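Local atomic coordinates of taurine:2-oxoglutarate aminotransferase (Bifidobacterium kashiwanohense PV20-2, PDB entry 6JIX), a protein that probably transfers the amino group of taurine to 2-oxoglutarate, as a class-III aminotransferase that uses pyridoxal 5'-phosphate as its cofactor. Residues D118-V130 against I299-L312. Numbering follows the deposited sequence.
Sequences DSNENAIKMARMV and ISDYFTDHVLQCGL. With GLU (glutamic acid), chain O.
Helix 118-130 and helix 299-305 cross at 72° with their axes 10.7 Å apart, and the chain leaving the second helix runs back along the first, so that Cys310 lies beside Asn122 and Leu312 near Asp118. Both belong to the large, PLP-binding domain of a fold-type I enzyme of the class-III aminotransferase family, where the small Ala123 and Ala127 rest helix 118-130 on the seven-stranded sheet. Val130, whose short branched side chain keeps close to its helix, lies against two rings: its CA sits over one face of Tyr302, 4.0 Å from the centroid, while CG2 touches Tyr302 CD1 and Phe303 CE2. A chi1 of -178°, which sets CG opposite the backbone N, carries the Tyr302 ring over Val130; His306 covers the other face and gives its ND1 proton to Tyr302 O. Were Tyr302 an alanine, Val130 CA would probably lose the ring face it rests on, and the His306 ring its flat partner.

Two flexible thioethers make Met-aromatic contacts with Phe303: Met129 SD meets the ring edge, 3.9 Å from Phe303 CE1, whereas Met126 SD lies obliquely; Leu308 CD1 covers one face, Tyr302 CD1 the opposite one. The short Cys310 side chain points at the helix and fits between Asn122 OD1, 3.4 Å from Cys310 SG, and the Met129 methyl. Lys125 reaches Gln309 O in a weak hydrogen bond; its stronger partner is Ser146 O of the second subunit. Leu312 O lies 2.9 Å from the bound glutamate's O, and Leu312 CD1 3.8 Å from Asp118 OD2, whose carboxylate is held by the backbone N-H groups of Asn114 and Gly115.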
# COMPACT_ATOMS: atom_id res chain seq x y z
N ASP A 118 -1.21 -0.19 5.20
CA ASP A 118 -0.77 -1.59 5.21
C ASP A 118 0.15 -1.86 6.41
O ASP A 118 0.19 -3.00 6.91
CB ASP A 118 -0.16 -2.04 3.87
CG ASP A 118 0.96 -1.14 3.34
OD1 ASP A 118 1.17 -0.01 3.84
OD2 ASP A 118 1.63 -1.59 2.38
N SER A 119 0.83 -0.85 6.93
CA SER A 119 1.62 -1.09 8.13
C SER A 119 0.73 -1.33 9.36
O SER A 119 1.04 -2.18 10.20
CB SER A 119 2.58 0.07 8.36
OG SER A 119 1.96 1.28 8.02
N ASN A 120 -0.41 -0.65 9.45
CA ASN A 120 -1.34 -0.99 10.53
C ASN A 120 -1.96 -2.37 10.32
O ASN A 120 -2.12 -3.14 11.28
CB ASN A 120 -2.39 0.10 10.68
CG ASN A 120 -1.83 1.33 11.35
OD1 ASN A 120 -0.92 1.21 12.17
ND2 ASN A 120 -2.33 2.50 11.00
N GLU A 121 -2.35 -2.68 9.07
CA GLU A 121 -2.84 -4.02 8.74
C GLU A 121 -1.88 -5.09 9.22
O GLU A 121 -2.28 -6.09 9.81
CB GLU A 121 -3.03 -4.17 7.22
CG GLU A 121 -3.97 -3.18 6.57
CD GLU A 121 -5.33 -3.78 6.30
OE1 GLU A 121 -6.08 -3.21 5.48
OE2 GLU A 121 -5.66 -4.82 6.92
N ASN A 122 -0.60 -4.89 8.95
CA ASN A 122 0.37 -5.91 9.28
C ASN A 122 0.67 -5.93 10.77
O ASN A 122 0.84 -7.01 11.36
CB ASN A 122 1.65 -5.68 8.46
CG ASN A 122 1.53 -6.25 7.04
OD1 ASN A 122 1.23 -7.44 6.86
ND2 ASN A 122 1.74 -5.40 6.04
N ALA A 123 0.68 -4.75 11.42
CA ALA A 123 0.85 -4.72 12.87
C ALA A 123 -0.27 -5.50 13.55
O ALA A 123 -0.02 -6.30 14.45
CB ALA A 123 0.90 -3.28 13.37
N ILE A 124 -1.51 -5.29 13.11
CA ILE A 124 -2.63 -6.09 13.59
C ILE A 124 -2.36 -7.58 13.40
O ILE A 124 -2.51 -8.37 14.34
CB ILE A 124 -3.92 -5.67 12.88
CG1 ILE A 124 -4.35 -4.28 13.31
CG2 ILE A 124 -5.02 -6.71 13.09
CD1 ILE A 124 -5.35 -3.67 12.37
N LYS A 125 -2.01 -7.98 12.17
CA LYS A 125 -1.80 -9.40 11.89
C LYS A 125 -0.74 -9.98 12.82
O LYS A 125 -0.89 -11.09 13.34
CB LYS A 125 -1.39 -9.63 10.44
CG LYS A 125 -2.54 -9.65 9.47
CD LYS A 125 -2.08 -9.52 8.03
CE LYS A 125 -1.80 -10.87 7.41
NZ LYS A 125 -1.06 -10.70 6.12
N MET A 126 0.36 -9.25 13.01
CA MET A 126 1.44 -9.73 13.87
C MET A 126 0.99 -9.85 15.32
O MET A 126 1.31 -10.84 16.00
CB MET A 126 2.65 -8.80 13.73
CG MET A 126 3.18 -8.67 12.30
SD MET A 126 4.81 -7.88 12.25
CE MET A 126 4.43 -6.22 11.77
N ALA A 127 0.22 -8.88 15.82
CA ALA A 127 -0.23 -8.96 17.21
C ALA A 127 -1.13 -10.17 17.42
O ALA A 127 -1.01 -10.87 18.43
CB ALA A 127 -0.96 -7.67 17.62
N ARG A 128 -2.02 -10.45 16.47
CA ARG A 128 -2.85 -11.64 16.59
C ARG A 128 -2.00 -12.91 16.56
O ARG A 128 -2.25 -13.85 17.33
CB ARG A 128 -3.91 -11.65 15.48
CG ARG A 128 -5.20 -10.94 15.84
CD ARG A 128 -5.89 -10.40 14.60
NE ARG A 128 -7.19 -9.79 14.91
CZ ARG A 128 -8.03 -9.30 14.01
NH1 ARG A 128 -7.73 -9.34 12.71
NH2 ARG A 128 -9.20 -8.79 14.40
N MET A 129 -0.97 -12.95 15.70
CA MET A 129 -0.09 -14.12 15.62
C MET A 129 0.76 -14.26 16.89
O MET A 129 0.91 -15.37 17.42
CB MET A 129 0.82 -14.02 14.39
CG MET A 129 0.25 -14.65 13.10
SD MET A 129 1.36 -14.46 11.67
CE MET A 129 0.73 -12.97 10.92
N VAL A 130 1.33 -13.16 17.37
CA VAL A 130 2.22 -13.23 18.53
C VAL A 130 1.44 -13.63 19.78
O VAL A 130 1.84 -14.53 20.52
CB VAL A 130 2.95 -11.90 18.73
CG1 VAL A 130 3.48 -11.84 20.15
CG2 VAL A 130 4.05 -11.73 17.68
N ILE A 299 8.91 -9.55 19.98
CA ILE A 299 8.18 -9.85 18.75
C ILE A 299 9.13 -10.38 17.68
O ILE A 299 8.80 -11.33 16.96
CB ILE A 299 7.41 -8.60 18.28
CG1 ILE A 299 6.27 -8.28 19.26
CG2 ILE A 299 6.92 -8.79 16.85
CD1 ILE A 299 5.48 -7.02 18.93
N SER A 300 10.32 -9.78 17.54
CA SER A 300 11.29 -10.32 16.60
C SER A 300 11.62 -11.77 16.93
O SER A 300 11.71 -12.62 16.03
CB SER A 300 12.56 -9.45 16.60
OG SER A 300 13.62 -10.07 15.89
N ASP A 301 11.77 -12.08 18.22
CA ASP A 301 12.03 -13.45 18.65
C ASP A 301 10.90 -14.38 18.22
O ASP A 301 11.16 -15.48 17.74
CB ASP A 301 12.19 -13.52 20.17
CG ASP A 301 13.56 -13.06 20.65
OD1 ASP A 301 14.47 -12.85 19.81
OD2 ASP A 301 13.72 -12.92 21.89
N TYR A 302 9.65 -13.95 18.40
CA TYR A 302 8.54 -14.81 18.01
C TYR A 302 8.68 -15.24 16.56
O TYR A 302 8.50 -16.42 16.22
CB TYR A 302 7.19 -14.12 18.23
CG TYR A 302 6.04 -15.05 17.88
CD1 TYR A 302 5.55 -15.12 16.58
CD2 TYR A 302 5.49 -15.89 18.83
CE1 TYR A 302 4.52 -16.00 16.24
CE2 TYR A 302 4.46 -16.77 18.51
CZ TYR A 302 3.98 -16.82 17.22
OH TYR A 302 2.96 -17.71 16.91
N PHE A 303 9.00 -14.29 15.68
CA PHE A 303 9.09 -14.57 14.26
C PHE A 303 10.47 -15.09 13.85
O PHE A 303 10.73 -15.27 12.65
CB PHE A 303 8.68 -13.32 13.46
CG PHE A 303 7.21 -13.02 13.58
CD1 PHE A 303 6.26 -13.90 13.03
CD2 PHE A 303 6.76 -11.92 14.28
CE1 PHE A 303 4.90 -13.65 13.15
CE2 PHE A 303 5.39 -11.67 14.41
CZ PHE A 303 4.46 -12.54 13.85
N THR A 304 11.36 -15.33 14.81
CA THR A 304 12.49 -16.20 14.53
C THR A 304 12.08 -17.67 14.62
O THR A 304 12.51 -18.48 13.79
CB THR A 304 13.65 -15.90 15.49
OG1 THR A 304 13.96 -14.50 15.45
CG2 THR A 304 14.88 -16.67 15.10
N ASP A 305 11.20 -18.02 15.57
CA ASP A 305 10.68 -19.39 15.71
C ASP A 305 9.48 -19.68 14.83
O ASP A 305 9.18 -20.86 14.60
CB ASP A 305 10.23 -19.70 17.15
CG ASP A 305 11.26 -19.35 18.20
OD1 ASP A 305 12.38 -19.91 18.14
OD2 ASP A 305 10.93 -18.54 19.10
N HIS A 306 8.72 -18.67 14.42
CA HIS A 306 7.52 -18.87 13.62
C HIS A 306 7.60 -18.07 12.32
O HIS A 306 8.23 -17.01 12.26
CB HIS A 306 6.26 -18.47 14.39
CG HIS A 306 6.11 -19.21 15.68
ND1 HIS A 306 6.85 -18.90 16.80
CD2 HIS A 306 5.31 -20.25 16.03
CE1 HIS A 306 6.51 -19.71 17.79
NE2 HIS A 306 5.58 -20.54 17.34
N VAL A 307 6.97 -18.61 11.29
CA VAL A 307 6.96 -17.94 9.99
C VAL A 307 6.16 -16.66 10.10
O VAL A 307 5.02 -16.65 10.61
CB VAL A 307 6.39 -18.88 8.92
CG1 VAL A 307 6.12 -18.11 7.64
CG2 VAL A 307 7.35 -20.01 8.66
N LEU A 308 6.74 -15.55 9.66
CA LEU A 308 6.01 -14.29 9.55
C LEU A 308 5.08 -14.38 8.34
O LEU A 308 5.50 -14.16 7.20
CB LEU A 308 6.99 -13.12 9.40
CG LEU A 308 6.31 -11.78 9.16
CD1 LEU A 308 5.51 -11.41 10.39
CD2 LEU A 308 7.33 -10.71 8.85
N GLN A 309 3.80 -14.65 8.58
CA GLN A 309 2.84 -14.79 7.49
C GLN A 309 2.30 -13.42 7.04
O GLN A 309 1.09 -13.18 6.98
CB GLN A 309 1.72 -15.74 7.91
CG GLN A 309 2.22 -17.15 8.31
CD GLN A 309 2.66 -18.02 7.12
OE1 GLN A 309 2.95 -17.53 6.03
NE2 GLN A 309 2.74 -19.33 7.34
N CYS A 310 3.24 -12.54 6.70
CA CYS A 310 2.99 -11.20 6.17
C CYS A 310 3.94 -10.96 5.03
O CYS A 310 5.07 -11.47 5.03
CB CYS A 310 3.23 -10.11 7.21
SG CYS A 310 2.14 -10.17 8.64
N GLY A 311 3.52 -10.14 4.08
CA GLY A 311 4.35 -9.87 2.92
C GLY A 311 3.66 -8.96 1.94
O GLY A 311 2.43 -8.80 1.96
N LEU A 312 4.47 -8.36 1.06
CA LEU A 312 3.95 -7.59 -0.05
C LEU A 312 5.05 -7.47 -1.09
O LEU A 312 6.24 -7.47 -0.75
CB LEU A 312 3.45 -6.21 0.37
CG LEU A 312 4.37 -5.32 1.20
CD1 LEU A 312 4.19 -3.87 0.77
CD2 LEU A 312 4.02 -5.48 2.64
N GLU O . 7.19 -12.85 -2.80
CA GLU O . 7.23 -12.52 -1.38
C GLU O . 6.36 -11.28 -1.04
O GLU O . 6.93 -10.28 -0.50
CB GLU O . 8.67 -12.27 -0.90
CG GLU O . 9.50 -13.56 -0.83
CD GLU O . 10.41 -13.70 0.40
OE1 GLU O . 10.49 -12.77 1.24
OE2 GLU O . 11.08 -14.76 0.58
OXT GLU O . 5.11 -11.28 -1.27